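Local coordinates for protein lipase aflb (Neosartorya fumigata, PDB 6IDY) that probably hydrolyses ester bonds of lipids, as a calcium-containing fungal lipase of the alpha/beta hydrolase fold, at residues A[310-315]-A[341-346]; A[230-235]-A[257-262]; A[278-283]-A[428-433]; A[200-205]-A[282-287]; A[116-121]-A[216-221]. One frame throughout, in Å; residues are numbered along the deposited sequence.

Contact 1: residues A[310-315]-A[341-346]; sequences TTTIYS and VSNNHL
His345 CA lies 4.0 Å above the plane of the Tyr314 ring, over its centre, so the backbone of strand 341-345 covers one face of the tyrosine. The rings themselves form an oblique pair, with centroids of Tyr314 and His345 5.4 Å apart and planes at 34°; Tyr314 CE2 and His345 CD2 make the closest approach, 3.6 Å. With CG between its own N and carbonyl carbon (chi1 56°), the tyrosine folds back over the neighbouring strand, while Ala331 and Ile332 also touch it.

On the opposite face of the sheet, Asn344 ND2 meets Ser342 OG near the amide plane at 2.9 Å. Asn344 ND2 also reaches Thr312 O, at 2.9 Å. Asn344 N bonds the same Thr312 O at 2.8 Å from the opposite side of its carbonyl plane. Asn343 OD1 receives Thr312 OG1 at 2.7 Å on a lone pair. Helix 368-379 packs on the Asn344 face, and Ser342 OG also bonds Gly384 O. These side-chain bonds reinforce the parallel backbone ladder of edge strand 341-345 and its neighbour 310-314 in the alpha/beta hydrolase sheet: the doubly gripped Thr312 O and twice-used Asn344 ND2 are consistent with an amide held in one orientation.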
# COMPACT_ATOMS: atom_id res chain seq x y z
N THR A 310 -1.60 -16.46 -2.39
CA THR A 310 -1.40 -15.20 -1.67
C THR A 310 -0.32 -15.31 -0.59
O THR A 310 -0.34 -16.24 0.22
CB THR A 310 -2.73 -14.63 -1.14
OG1 THR A 310 -3.67 -14.57 -2.23
CG2 THR A 310 -2.59 -13.24 -0.52
N THR A 311 0.59 -14.33 -0.58
CA THR A 311 1.69 -14.21 0.38
C THR A 311 1.43 -12.92 1.18
O THR A 311 1.63 -11.82 0.66
CB THR A 311 3.03 -14.16 -0.38
OG1 THR A 311 3.11 -15.28 -1.26
CG2 THR A 311 4.24 -14.14 0.56
N THR A 312 0.96 -13.04 2.44
CA THR A 312 0.69 -11.87 3.29
C THR A 312 1.89 -11.65 4.18
O THR A 312 2.47 -12.62 4.66
CB THR A 312 -0.65 -11.99 4.07
OG1 THR A 312 -0.50 -12.89 5.18
CG2 THR A 312 -1.83 -12.41 3.19
N ILE A 313 2.32 -10.38 4.35
CA ILE A 313 3.50 -10.03 5.15
C ILE A 313 3.13 -8.85 6.02
O ILE A 313 2.71 -7.81 5.52
CB ILE A 313 4.78 -9.80 4.29
CG1 ILE A 313 4.95 -10.89 3.18
CG2 ILE A 313 6.02 -9.75 5.20
CD1 ILE A 313 5.74 -10.50 1.98
N TYR A 314 3.26 -9.02 7.34
CA TYR A 314 2.82 -8.01 8.30
C TYR A 314 3.62 -7.99 9.58
O TYR A 314 4.27 -8.98 9.91
CB TYR A 314 1.31 -8.20 8.59
CG TYR A 314 0.97 -9.59 9.10
CD1 TYR A 314 0.88 -10.67 8.22
CD2 TYR A 314 0.69 -9.81 10.44
CE1 TYR A 314 0.53 -11.95 8.68
CE2 TYR A 314 0.34 -11.08 10.91
CZ TYR A 314 0.26 -12.14 10.02
OH TYR A 314 -0.05 -13.39 10.50
N SER A 315 3.50 -6.89 10.34
CA SER A 315 4.27 -6.64 11.55
C SER A 315 3.42 -6.25 12.76
O SER A 315 2.46 -5.50 12.62
CB SER A 315 5.28 -5.53 11.27
OG SER A 315 6.03 -5.13 12.41
N VAL A 341 -1.60 -20.38 0.49
CA VAL A 341 -1.53 -19.14 1.26
C VAL A 341 -0.40 -19.25 2.27
O VAL A 341 -0.25 -20.28 2.92
CB VAL A 341 -2.87 -18.79 1.99
CG1 VAL A 341 -2.73 -17.54 2.87
CG2 VAL A 341 -4.01 -18.59 1.01
N SER A 342 0.36 -18.16 2.44
CA SER A 342 1.35 -18.07 3.50
C SER A 342 1.08 -16.75 4.21
O SER A 342 0.94 -15.72 3.55
CB SER A 342 2.78 -18.19 2.98
OG SER A 342 3.19 -17.09 2.18
N ASN A 343 0.90 -16.81 5.53
CA ASN A 343 0.63 -15.64 6.37
C ASN A 343 1.88 -15.44 7.18
O ASN A 343 2.20 -16.22 8.08
CB ASN A 343 -0.62 -15.83 7.22
CG ASN A 343 -1.87 -15.90 6.38
OD1 ASN A 343 -2.23 -14.95 5.69
ND2 ASN A 343 -2.54 -17.03 6.41
N ASN A 344 2.65 -14.43 6.78
CA ASN A 344 3.99 -14.19 7.28
C ASN A 344 4.11 -13.02 8.25
O ASN A 344 4.20 -11.86 7.84
CB ASN A 344 4.95 -14.06 6.08
CG ASN A 344 4.81 -15.21 5.10
OD1 ASN A 344 5.34 -16.31 5.31
ND2 ASN A 344 4.05 -15.01 4.04
N HIS A 345 4.12 -13.36 9.55
CA HIS A 345 4.26 -12.42 10.65
C HIS A 345 5.75 -12.25 10.93
O HIS A 345 6.42 -13.22 11.30
CB HIS A 345 3.52 -12.94 11.89
CG HIS A 345 3.54 -12.02 13.06
ND1 HIS A 345 3.93 -12.45 14.32
CD2 HIS A 345 3.20 -10.71 13.14
CE1 HIS A 345 3.81 -11.40 15.11
NE2 HIS A 345 3.37 -10.33 14.45
N LEU A 346 6.28 -11.03 10.71
CA LEU A 346 7.71 -10.73 10.88
C LEU A 346 8.28 -11.18 12.21
O LEU A 346 9.34 -11.81 12.24
CB LEU A 346 8.02 -9.23 10.68
CG LEU A 346 7.61 -8.55 9.38
CD1 LEU A 346 8.09 -7.12 9.37
CD2 LEU A 346 8.18 -9.27 8.17

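Contact 2: residues A[230-235]-A[257-262]; sequences LSWSQG and IAISPD
Ile259 O is gripped by two donors: Ser233 N at 2.9 Å and water 1 at 2.8 Å. The same water accepts from Ser231 OG at 2.8 Å and donates a longer bond to Ser233 O at 3.2 Å, so it ties the ends of both strands together where their ladder stops. Before that point the register is regular and parallel, with Ser231 N bonded to Ile257 O at 2.8 Å and Ile259 N to Ser231 O at 2.8 Å.

On the face carrying Leu230 and Trp232, the two leucine methyls divide their work: CD1 lies against Ile257, and CD2 meets Ile259 CG1 at 3.8 Å. The Trp232 side chain crosses that of Ile259 at about a right angle, its CD1 being 3.9 Å from Ile259 CG2.

Past Trp232 the chain turns sharply in a type II' turn closed by Gly235 N and Trp232 O. Ser233 takes the strained backbone angles phi 54° and psi -125°, and its OG bonds His361 NE2. This geometry, in the sequence Ser-Trp-Ser-Gln-Gly, is that of the nucleophile elbow of alpha/beta hydrolases, and is consistent with Ser233 being the nucleophile. The elbow leads from strand 227-232 into helix 235-245 of a beta-alpha-beta unit, with strands 161-166 and 310-314 flanking the pair and helix 173-178 packed over Leu230 and Trp232.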
# COMPACT_ATOMS: atom_id res chain seq x y z
N LEU A 230 1.51 -6.93 -6.38
CA LEU A 230 2.13 -6.64 -5.09
C LEU A 230 1.39 -5.42 -4.57
O LEU A 230 1.36 -4.39 -5.23
CB LEU A 230 3.65 -6.41 -5.17
CG LEU A 230 4.38 -6.40 -3.81
CD1 LEU A 230 5.76 -6.98 -3.95
CD2 LEU A 230 4.45 -4.99 -3.23
N SER A 231 0.77 -5.56 -3.40
CA SER A 231 -0.01 -4.48 -2.82
C SER A 231 0.52 -4.04 -1.46
O SER A 231 1.26 -4.78 -0.82
CB SER A 231 -1.48 -4.90 -2.71
OG SER A 231 -1.70 -5.78 -1.62
N TRP A 232 0.16 -2.82 -1.05
CA TRP A 232 0.49 -2.26 0.25
C TRP A 232 -0.78 -1.73 0.89
O TRP A 232 -1.59 -1.12 0.20
CB TRP A 232 1.55 -1.14 0.16
CG TRP A 232 1.86 -0.50 1.49
CD1 TRP A 232 2.29 -1.14 2.62
CD2 TRP A 232 1.71 0.88 1.85
NE1 TRP A 232 2.42 -0.24 3.65
CE2 TRP A 232 2.06 1.00 3.21
CE3 TRP A 232 1.33 2.03 1.14
CZ2 TRP A 232 2.05 2.24 3.88
CZ3 TRP A 232 1.31 3.25 1.80
CH2 TRP A 232 1.68 3.35 3.15
N SER A 233 -0.96 -1.99 2.20
CA SER A 233 -2.06 -1.46 3.01
C SER A 233 -3.43 -1.78 2.38
O SER A 233 -3.69 -2.95 2.07
CB SER A 233 -1.86 0.05 3.20
OG SER A 233 -2.79 0.64 4.08
N GLN A 234 -4.26 -0.74 2.13
CA GLN A 234 -5.57 -0.85 1.49
C GLN A 234 -5.49 -1.53 0.11
O GLN A 234 -6.48 -2.10 -0.34
CB GLN A 234 -6.20 0.53 1.34
CG GLN A 234 -7.67 0.49 0.93
CD GLN A 234 -8.04 1.68 0.11
OE1 GLN A 234 -8.61 1.56 -0.97
NE2 GLN A 234 -7.73 2.86 0.61
N GLY A 235 -4.31 -1.49 -0.52
CA GLY A 235 -4.06 -2.17 -1.79
C GLY A 235 -4.48 -3.63 -1.79
O GLY A 235 -4.95 -4.14 -2.80
N ILE A 257 1.05 -10.71 -3.64
CA ILE A 257 1.94 -10.42 -2.51
C ILE A 257 1.36 -9.21 -1.79
O ILE A 257 1.27 -8.12 -2.36
CB ILE A 257 3.42 -10.24 -2.95
CG1 ILE A 257 3.93 -11.51 -3.69
CG2 ILE A 257 4.33 -9.89 -1.74
CD1 ILE A 257 4.95 -11.24 -4.82
N ALA A 258 0.88 -9.41 -0.57
CA ALA A 258 0.22 -8.36 0.19
C ALA A 258 1.03 -7.87 1.38
O ALA A 258 1.21 -8.60 2.36
CB ALA A 258 -1.16 -8.83 0.61
N ILE A 259 1.55 -6.64 1.27
CA ILE A 259 2.35 -5.98 2.31
C ILE A 259 1.40 -5.21 3.23
O ILE A 259 0.62 -4.39 2.76
CB ILE A 259 3.43 -5.05 1.69
CG1 ILE A 259 4.22 -5.75 0.52
CG2 ILE A 259 4.36 -4.46 2.75
CD1 ILE A 259 5.04 -7.07 0.87
N SER A 260 1.47 -5.52 4.55
CA SER A 260 0.64 -4.92 5.62
C SER A 260 -0.84 -4.87 5.21
O SER A 260 -1.44 -3.79 5.27
CB SER A 260 1.15 -3.52 5.97
OG SER A 260 2.49 -3.56 6.43
N PRO A 261 -1.45 -5.99 4.73
CA PRO A 261 -2.85 -5.91 4.29
C PRO A 261 -3.84 -5.91 5.44
O PRO A 261 -3.66 -6.63 6.42
CB PRO A 261 -3.00 -7.14 3.41
CG PRO A 261 -2.07 -8.14 4.04
CD PRO A 261 -0.92 -7.37 4.60
N ASP A 262 -4.90 -5.11 5.31
CA ASP A 262 -5.93 -5.04 6.33
C ASP A 262 -7.20 -5.72 5.82
O ASP A 262 -8.24 -5.07 5.66
CB ASP A 262 -6.14 -3.59 6.81
CG ASP A 262 -6.60 -2.61 5.75
OD1 ASP A 262 -6.13 -2.71 4.59
OD2 ASP A 262 -7.43 -1.73 6.08
O HOH W 1 -1.51 -5.00 1.08

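Contact 3: residues A[278-283]-A[428-433]; sequences ALACTP and KTFGEP
Ala280 CB sits over one face of the Phe430 ring, 4.2 Å from its centroid and 27° off the ring normal, a CH-pi contact. The backbone carbon of Leu279 covers the same face nearer the rim, and Leu279 CB approaches Phe430 CE2 at 3.8 Å. Phe430 is exposed, and its ring lies against the 279-280 backbone at the surface. A second apolar touch, Pro283 CB to Pro433 CD at 4.0 Å, closes the other end of the contact.

Between these two patches the loops form a single antiparallel bridge, a hydrogen-bonded pair of Cys281 and Thr429. Cys281 N donates to Thr429 O at 2.8 Å, and Thr429 N returns a bond to Cys281 O at 2.9 Å. No strand extends from this pair. It joins the C-terminal loop after helix 414-424 to the loop ahead of helix 283-287, and Cys281 is also tied to Cys273 by a disulfide; Trp286 NE1 also donates to Thr429 O.

Lys428 lays its methylenes along the bridge, with CG 3.3 Å from Cys281 O and CD beside Ala280 O. Its chain bends at the last torsion (chi4 70°), and NZ bonds Tyr425 O and Leu423 O. At the polar edge water 2 donates to Leu279 O at 2.8 Å and to Phe430 O at 2.7 Å, bridging the two backbones beside the phenylalanine.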
# COMPACT_ATOMS: atom_id res chain seq x y z
N ALA A 278 -10.92 10.84 13.44
CA ALA A 278 -11.88 11.93 13.52
C ALA A 278 -13.31 11.44 13.21
O ALA A 278 -13.50 10.25 12.92
CB ALA A 278 -11.48 13.03 12.55
N LEU A 279 -14.29 12.33 13.29
CA LEU A 279 -15.69 12.03 12.97
C LEU A 279 -15.95 12.20 11.46
O LEU A 279 -16.72 11.45 10.89
CB LEU A 279 -16.66 12.90 13.78
CG LEU A 279 -16.71 12.66 15.31
CD1 LEU A 279 -17.49 13.74 16.00
CD2 LEU A 279 -17.30 11.29 15.64
N ALA A 280 -15.32 13.21 10.83
CA ALA A 280 -15.45 13.50 9.39
C ALA A 280 -14.14 13.08 8.70
O ALA A 280 -13.07 13.65 8.95
CB ALA A 280 -15.75 14.98 9.16
N CYS A 281 -14.23 12.03 7.90
CA CYS A 281 -13.08 11.41 7.25
C CYS A 281 -13.32 11.21 5.76
O CYS A 281 -13.89 12.08 5.13
CB CYS A 281 -12.73 10.11 7.96
SG CYS A 281 -12.65 10.27 9.76
N THR A 282 -12.85 10.09 5.18
CA THR A 282 -13.06 9.82 3.77
C THR A 282 -13.77 8.47 3.65
O THR A 282 -13.75 7.71 4.62
CB THR A 282 -11.73 9.90 2.95
OG1 THR A 282 -11.12 8.61 2.89
CG2 THR A 282 -10.74 10.95 3.47
N PRO A 283 -14.40 8.14 2.48
CA PRO A 283 -15.06 6.83 2.35
C PRO A 283 -14.16 5.64 2.68
O PRO A 283 -14.59 4.79 3.45
CB PRO A 283 -15.51 6.81 0.88
CG PRO A 283 -15.68 8.23 0.52
CD PRO A 283 -14.57 8.94 1.24
N LYS A 428 -15.74 15.71 3.12
CA LYS A 428 -15.50 14.68 4.13
C LYS A 428 -16.80 13.99 4.49
O LYS A 428 -17.88 14.53 4.23
CB LYS A 428 -14.72 15.22 5.34
CG LYS A 428 -13.23 15.27 5.05
CD LYS A 428 -12.39 15.68 6.24
CE LYS A 428 -10.93 15.77 5.86
NZ LYS A 428 -10.65 16.93 4.97
N THR A 429 -16.72 12.74 4.98
CA THR A 429 -17.89 11.92 5.29
C THR A 429 -17.87 11.42 6.72
O THR A 429 -16.80 11.15 7.25
CB THR A 429 -18.00 10.73 4.30
OG1 THR A 429 -16.89 9.86 4.52
CG2 THR A 429 -18.03 11.16 2.84
N PHE A 430 -19.06 11.25 7.31
CA PHE A 430 -19.22 10.75 8.68
C PHE A 430 -19.43 9.24 8.76
O PHE A 430 -19.42 8.68 9.85
CB PHE A 430 -20.38 11.49 9.36
CG PHE A 430 -20.00 12.84 9.89
CD1 PHE A 430 -19.84 13.93 9.03
CD2 PHE A 430 -19.83 13.05 11.25
CE1 PHE A 430 -19.49 15.19 9.52
CE2 PHE A 430 -19.48 14.31 11.74
CZ PHE A 430 -19.33 15.37 10.88
N GLY A 431 -19.64 8.59 7.62
CA GLY A 431 -19.86 7.15 7.56
C GLY A 431 -19.49 6.56 6.22
O GLY A 431 -19.27 7.29 5.26
N GLU A 432 -19.42 5.23 6.16
CA GLU A 432 -19.08 4.49 4.94
C GLU A 432 -20.18 4.60 3.85
O GLU A 432 -21.36 4.73 4.21
CB GLU A 432 -18.77 3.02 5.28
CG GLU A 432 -19.98 2.21 5.74
CD GLU A 432 -19.71 0.74 5.97
OE1 GLU A 432 -19.09 0.10 5.08
OE2 GLU A 432 -20.13 0.22 7.03
N PRO A 433 -19.84 4.50 2.54
CA PRO A 433 -20.90 4.57 1.52
C PRO A 433 -21.74 3.28 1.43
O PRO A 433 -21.44 2.28 2.08
CB PRO A 433 -20.13 4.84 0.23
CG PRO A 433 -18.79 4.26 0.45
CD PRO A 433 -18.50 4.36 1.93
O HOH W 2 -18.69 9.88 12.15

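Contact 4: residues A[200-205]-A[282-287]; sequences ASLNDV and TPSLWQ
Gln287 and Asp204 meet at about a right angle, with amide and carboxylate planes 59° apart. Gln287 NE2 points at Asp204 OD1 within the amide plane, 2.8 Å away, but comes to the acid from above the carboxylate plane (49° out of it). The other end of the same amide, Gln287 OE1, accepts from Val205 N at 2.8 Å in a nearly straight N-H...O hydrogen bond. The Val205 side chain runs past that of Gln287 in the opposite sense, and its CG2 packs on Ser284 CB at 3.7 Å. Two neighbours therefore fix the rotation of the glutamine amide.

Each segment carries a helix start. Asp204 is the N-cap of helix 205-223, its OD1 also bonding Gln206 N, and Thr282 is the N-cap of helix 283-287. The contact thus joins two helix beginnings, one of them entered from the loop after strand 190-195 of the alpha/beta hydrolase sheet.

The loop carbonyls point at the short helix. Leu202 O takes Thr282 OG1 on a lone pair at 2.8 Å and Ser284 N, well above the carbonyl plane, at 3.2 Å. Ser284 OG, placed between its backbone N and carbonyl carbon (chi1 79°), donates at 2.8 Å to Ser201 O in the carbonyl plane, on a lone pair; Ser201 O also accepts from Gln234 NE2. Alongside, Leu202 crosses Thr282 at a slant, and Leu202 CD2 reaches Leu285 CD2 at 4.0 Å.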
# COMPACT_ATOMS: atom_id res chain seq x y z
N ALA A 200 -5.97 9.31 -4.56
CA ALA A 200 -5.01 8.56 -3.76
C ALA A 200 -5.67 7.52 -2.83
O ALA A 200 -5.42 7.53 -1.63
CB ALA A 200 -4.11 9.52 -2.97
N SER A 201 -6.55 6.67 -3.41
CA SER A 201 -7.25 5.59 -2.68
C SER A 201 -8.12 6.07 -1.50
O SER A 201 -8.44 5.27 -0.62
CB SER A 201 -6.26 4.52 -2.22
OG SER A 201 -5.43 4.08 -3.28
N LEU A 202 -8.52 7.35 -1.47
CA LEU A 202 -9.35 7.90 -0.39
C LEU A 202 -10.84 7.81 -0.69
O LEU A 202 -11.65 7.86 0.24
CB LEU A 202 -8.94 9.31 0.03
CG LEU A 202 -7.60 9.42 0.77
CD1 LEU A 202 -7.18 10.85 0.87
CD2 LEU A 202 -7.67 8.78 2.16
N ASN A 203 -11.22 7.61 -1.97
CA ASN A 203 -12.61 7.39 -2.34
C ASN A 203 -12.99 5.95 -1.99
O ASN A 203 -12.14 5.16 -1.54
CB ASN A 203 -12.82 7.58 -3.86
CG ASN A 203 -12.75 8.98 -4.40
OD1 ASN A 203 -12.70 9.98 -3.68
ND2 ASN A 203 -12.76 9.07 -5.72
N ASP A 204 -14.26 5.61 -2.20
CA ASP A 204 -14.88 4.31 -2.00
C ASP A 204 -13.96 3.17 -2.49
O ASP A 204 -13.56 3.16 -3.66
CB ASP A 204 -16.22 4.31 -2.75
CG ASP A 204 -17.11 3.10 -2.59
OD1 ASP A 204 -16.67 2.11 -1.97
OD2 ASP A 204 -18.25 3.14 -3.08
N VAL A 205 -13.59 2.24 -1.58
CA VAL A 205 -12.73 1.08 -1.86
C VAL A 205 -13.32 0.24 -3.02
O VAL A 205 -12.56 -0.29 -3.83
CB VAL A 205 -12.45 0.21 -0.59
CG1 VAL A 205 -11.56 -0.99 -0.92
CG2 VAL A 205 -11.80 1.05 0.51
N THR A 282 -12.85 10.09 5.18
CA THR A 282 -13.06 9.82 3.77
C THR A 282 -13.77 8.47 3.65
O THR A 282 -13.75 7.71 4.62
CB THR A 282 -11.73 9.90 2.95
OG1 THR A 282 -11.12 8.61 2.89
CG2 THR A 282 -10.74 10.95 3.47
N PRO A 283 -14.40 8.14 2.48
CA PRO A 283 -15.06 6.83 2.35
C PRO A 283 -14.16 5.64 2.68
O PRO A 283 -14.59 4.79 3.45
CB PRO A 283 -15.51 6.81 0.88
CG PRO A 283 -15.68 8.23 0.52
CD PRO A 283 -14.57 8.94 1.24
N SER A 284 -12.92 5.60 2.13
CA SER A 284 -12.00 4.48 2.36
C SER A 284 -11.53 4.38 3.81
O SER A 284 -11.29 3.27 4.26
CB SER A 284 -10.82 4.51 1.40
OG SER A 284 -9.83 5.44 1.78
N LEU A 285 -11.43 5.52 4.53
CA LEU A 285 -11.04 5.49 5.95
C LEU A 285 -12.14 4.81 6.76
O LEU A 285 -11.85 3.87 7.49
CB LEU A 285 -10.72 6.89 6.52
CG LEU A 285 -9.57 7.70 5.86
CD1 LEU A 285 -9.17 8.88 6.73
CD2 LEU A 285 -8.34 6.84 5.59
N TRP A 286 -13.41 5.23 6.55
CA TRP A 286 -14.55 4.65 7.24
C TRP A 286 -14.76 3.18 6.90
O TRP A 286 -15.04 2.39 7.80
CB TRP A 286 -15.83 5.47 7.03
CG TRP A 286 -15.93 6.65 7.95
CD1 TRP A 286 -16.04 7.96 7.60
CD2 TRP A 286 -15.87 6.62 9.39
NE1 TRP A 286 -16.07 8.75 8.73
CE2 TRP A 286 -15.98 7.95 9.84
CE3 TRP A 286 -15.75 5.59 10.35
CZ2 TRP A 286 -15.96 8.29 11.19
CZ3 TRP A 286 -15.75 5.93 11.69
CH2 TRP A 286 -15.86 7.26 12.10
N GLN A 287 -14.57 2.79 5.62
CA GLN A 287 -14.72 1.39 5.16
C GLN A 287 -13.69 0.44 5.76
O GLN A 287 -13.94 -0.76 5.82
CB GLN A 287 -14.66 1.31 3.63
CG GLN A 287 -15.91 1.86 2.97
CD GLN A 287 -15.73 1.99 1.48
OE1 GLN A 287 -14.75 2.57 0.98
NE2 GLN A 287 -16.69 1.48 0.74

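Contact 5: residues A[116-121]-A[216-221]; sequences RNPSPK and INYISA
Tyr218 loses more surface to this contact than any other residue in it, its side chain reaching from helix 205-223, a helix flanking the alpha/beta hydrolase sheet, to the loop 116-121 near the protein surface. The aromatic side chain crosses Pro120 at about a right angle. Pro120 CD lies at the ring edge, near its plane, 3.8 Å from Tyr218 CE1, and Pro120 CB is equally far from Tyr218 CD1. This is edge packing on the proline and not a stack.

One helical turn on, Ala221 faces the same loop, so Pro120 is met by both residues; its CB is 4.3 Å from Ala221 CB. With CG anti to the backbone N (chi1 175°), the tyrosine ring extends from the helix and carries the hydroxyl past Pro120 to Pro118. Asn117 CB is 3.4 Å from Tyr218 OH, while Asn117 ND2 bonds Arg144 O and Ile147 O, tying this part of the loop to the end of helix 140-145 and to strand 147-148. Arg144 and Ile147 also touch the tyrosine. The one hydrogen bond across the two segments runs from Tyr218 OH to Pro118 O, 2.7 Å long, in the carbonyl plane and on a lone pair.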
# COMPACT_ATOMS: atom_id res chain seq x y z
N ARG A 116 -0.80 7.77 -20.95
CA ARG A 116 -1.27 7.50 -22.31
C ARG A 116 -0.84 6.11 -22.74
O ARG A 116 0.29 5.90 -23.19
CB ARG A 116 -0.82 8.61 -23.29
CG ARG A 116 -1.25 10.03 -22.88
CD ARG A 116 -2.67 10.36 -23.30
NE ARG A 116 -3.18 11.56 -22.64
CZ ARG A 116 -3.97 11.56 -21.56
NH1 ARG A 116 -4.35 10.41 -21.01
NH2 ARG A 116 -4.39 12.70 -21.03
N ASN A 117 -1.74 5.15 -22.54
CA ASN A 117 -1.54 3.73 -22.81
C ASN A 117 -2.34 3.27 -24.02
O ASN A 117 -3.48 3.72 -24.19
CB ASN A 117 -1.89 2.91 -21.56
CG ASN A 117 -1.09 3.30 -20.34
OD1 ASN A 117 0.14 3.41 -20.38
ND2 ASN A 117 -1.78 3.53 -19.23
N PRO A 118 -1.78 2.39 -24.88
CA PRO A 118 -2.53 1.96 -26.08
C PRO A 118 -3.73 1.07 -25.77
O PRO A 118 -3.78 0.45 -24.71
CB PRO A 118 -1.48 1.22 -26.91
CG PRO A 118 -0.51 0.71 -25.90
CD PRO A 118 -0.44 1.76 -24.83
N SER A 119 -4.69 1.00 -26.71
CA SER A 119 -5.87 0.15 -26.60
C SER A 119 -5.42 -1.33 -26.54
O SER A 119 -4.52 -1.70 -27.29
CB SER A 119 -6.79 0.37 -27.79
OG SER A 119 -6.14 -0.01 -28.99
N PRO A 120 -5.99 -2.17 -25.64
CA PRO A 120 -5.54 -3.57 -25.58
C PRO A 120 -5.99 -4.38 -26.78
O PRO A 120 -7.06 -4.11 -27.34
CB PRO A 120 -6.15 -4.09 -24.27
CG PRO A 120 -7.35 -3.25 -24.06
CD PRO A 120 -7.05 -1.89 -24.65
N LYS A 121 -5.17 -5.35 -27.19
CA LYS A 121 -5.50 -6.23 -28.32
C LYS A 121 -5.94 -7.60 -27.81
O LYS A 121 -5.59 -8.00 -26.70
CB LYS A 121 -4.33 -6.34 -29.31
CG LYS A 121 -4.29 -5.17 -30.30
CD LYS A 121 -3.35 -5.44 -31.46
CE LYS A 121 -3.44 -4.35 -32.51
NZ LYS A 121 -2.59 -4.67 -33.69
N ILE A 216 -5.32 -5.54 -13.91
CA ILE A 216 -5.01 -6.97 -14.04
C ILE A 216 -5.29 -7.46 -15.46
O ILE A 216 -4.38 -7.95 -16.13
CB ILE A 216 -5.71 -7.83 -12.96
CG1 ILE A 216 -5.11 -7.57 -11.55
CG2 ILE A 216 -5.59 -9.31 -13.32
CD1 ILE A 216 -5.98 -8.11 -10.35
N ASN A 217 -6.54 -7.30 -15.93
CA ASN A 217 -6.97 -7.75 -17.25
C ASN A 217 -6.28 -7.01 -18.39
O ASN A 217 -5.98 -7.62 -19.41
CB ASN A 217 -8.48 -7.71 -17.38
CG ASN A 217 -9.16 -8.82 -16.60
OD1 ASN A 217 -8.56 -9.86 -16.30
ND2 ASN A 217 -10.43 -8.63 -16.29
N TYR A 218 -5.96 -5.72 -18.18
CA TYR A 218 -5.27 -4.92 -19.19
C TYR A 218 -3.79 -5.32 -19.33
O TYR A 218 -3.31 -5.49 -20.45
CB TYR A 218 -5.43 -3.41 -18.93
CG TYR A 218 -4.63 -2.55 -19.89
CD1 TYR A 218 -5.15 -2.19 -21.13
CD2 TYR A 218 -3.34 -2.13 -19.57
CE1 TYR A 218 -4.40 -1.43 -22.03
CE2 TYR A 218 -2.59 -1.37 -20.46
CZ TYR A 218 -3.12 -1.02 -21.69
OH TYR A 218 -2.36 -0.27 -22.55
N ILE A 219 -3.08 -5.43 -18.20
CA ILE A 219 -1.66 -5.78 -18.22
C ILE A 219 -1.49 -7.22 -18.72
O ILE A 219 -0.59 -7.47 -19.53
CB ILE A 219 -0.95 -5.47 -16.87
CG1 ILE A 219 -0.94 -3.94 -16.57
CG2 ILE A 219 0.47 -6.07 -16.79
CD1 ILE A 219 -0.10 -3.00 -17.51
N SER A 220 -2.40 -8.12 -18.34
CA SER A 220 -2.36 -9.50 -18.84
C SER A 220 -2.56 -9.56 -20.36
O SER A 220 -1.84 -10.30 -21.04
CB SER A 220 -3.39 -10.37 -18.13
OG SER A 220 -3.31 -11.72 -18.56
N ALA A 221 -3.50 -8.74 -20.89
CA ALA A 221 -3.81 -8.69 -22.33
C ALA A 221 -2.65 -8.19 -23.19
O ALA A 221 -2.29 -8.87 -24.15
CB ALA A 221 -5.05 -7.84 -22.57

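How the contacts relate
Contacts 1 and 2 are buried and belong to one sheet: strands 253-259 and 310-314 are neighbours, and Ala258 N and Ser260 N probably bond Thr311 O and Ile313 O. Backbone ladders dominate in both; contact 1 adds hydrogen bonds of asparagine side chains, contact 2 a turn and a water. Contacts 3 and 4 share Thr282 and Pro283 at the start of helix 283-287, but contact 4 is buried and rich in side-chain bonds, whereas contact 3 is partly exposed and relies on one bridge and apolar patches. Contacts 2 and 4 touch through Gln234. Contact 5 lies at the surface, its centre about 22 Å from the centre of the chain, and touches none of the others.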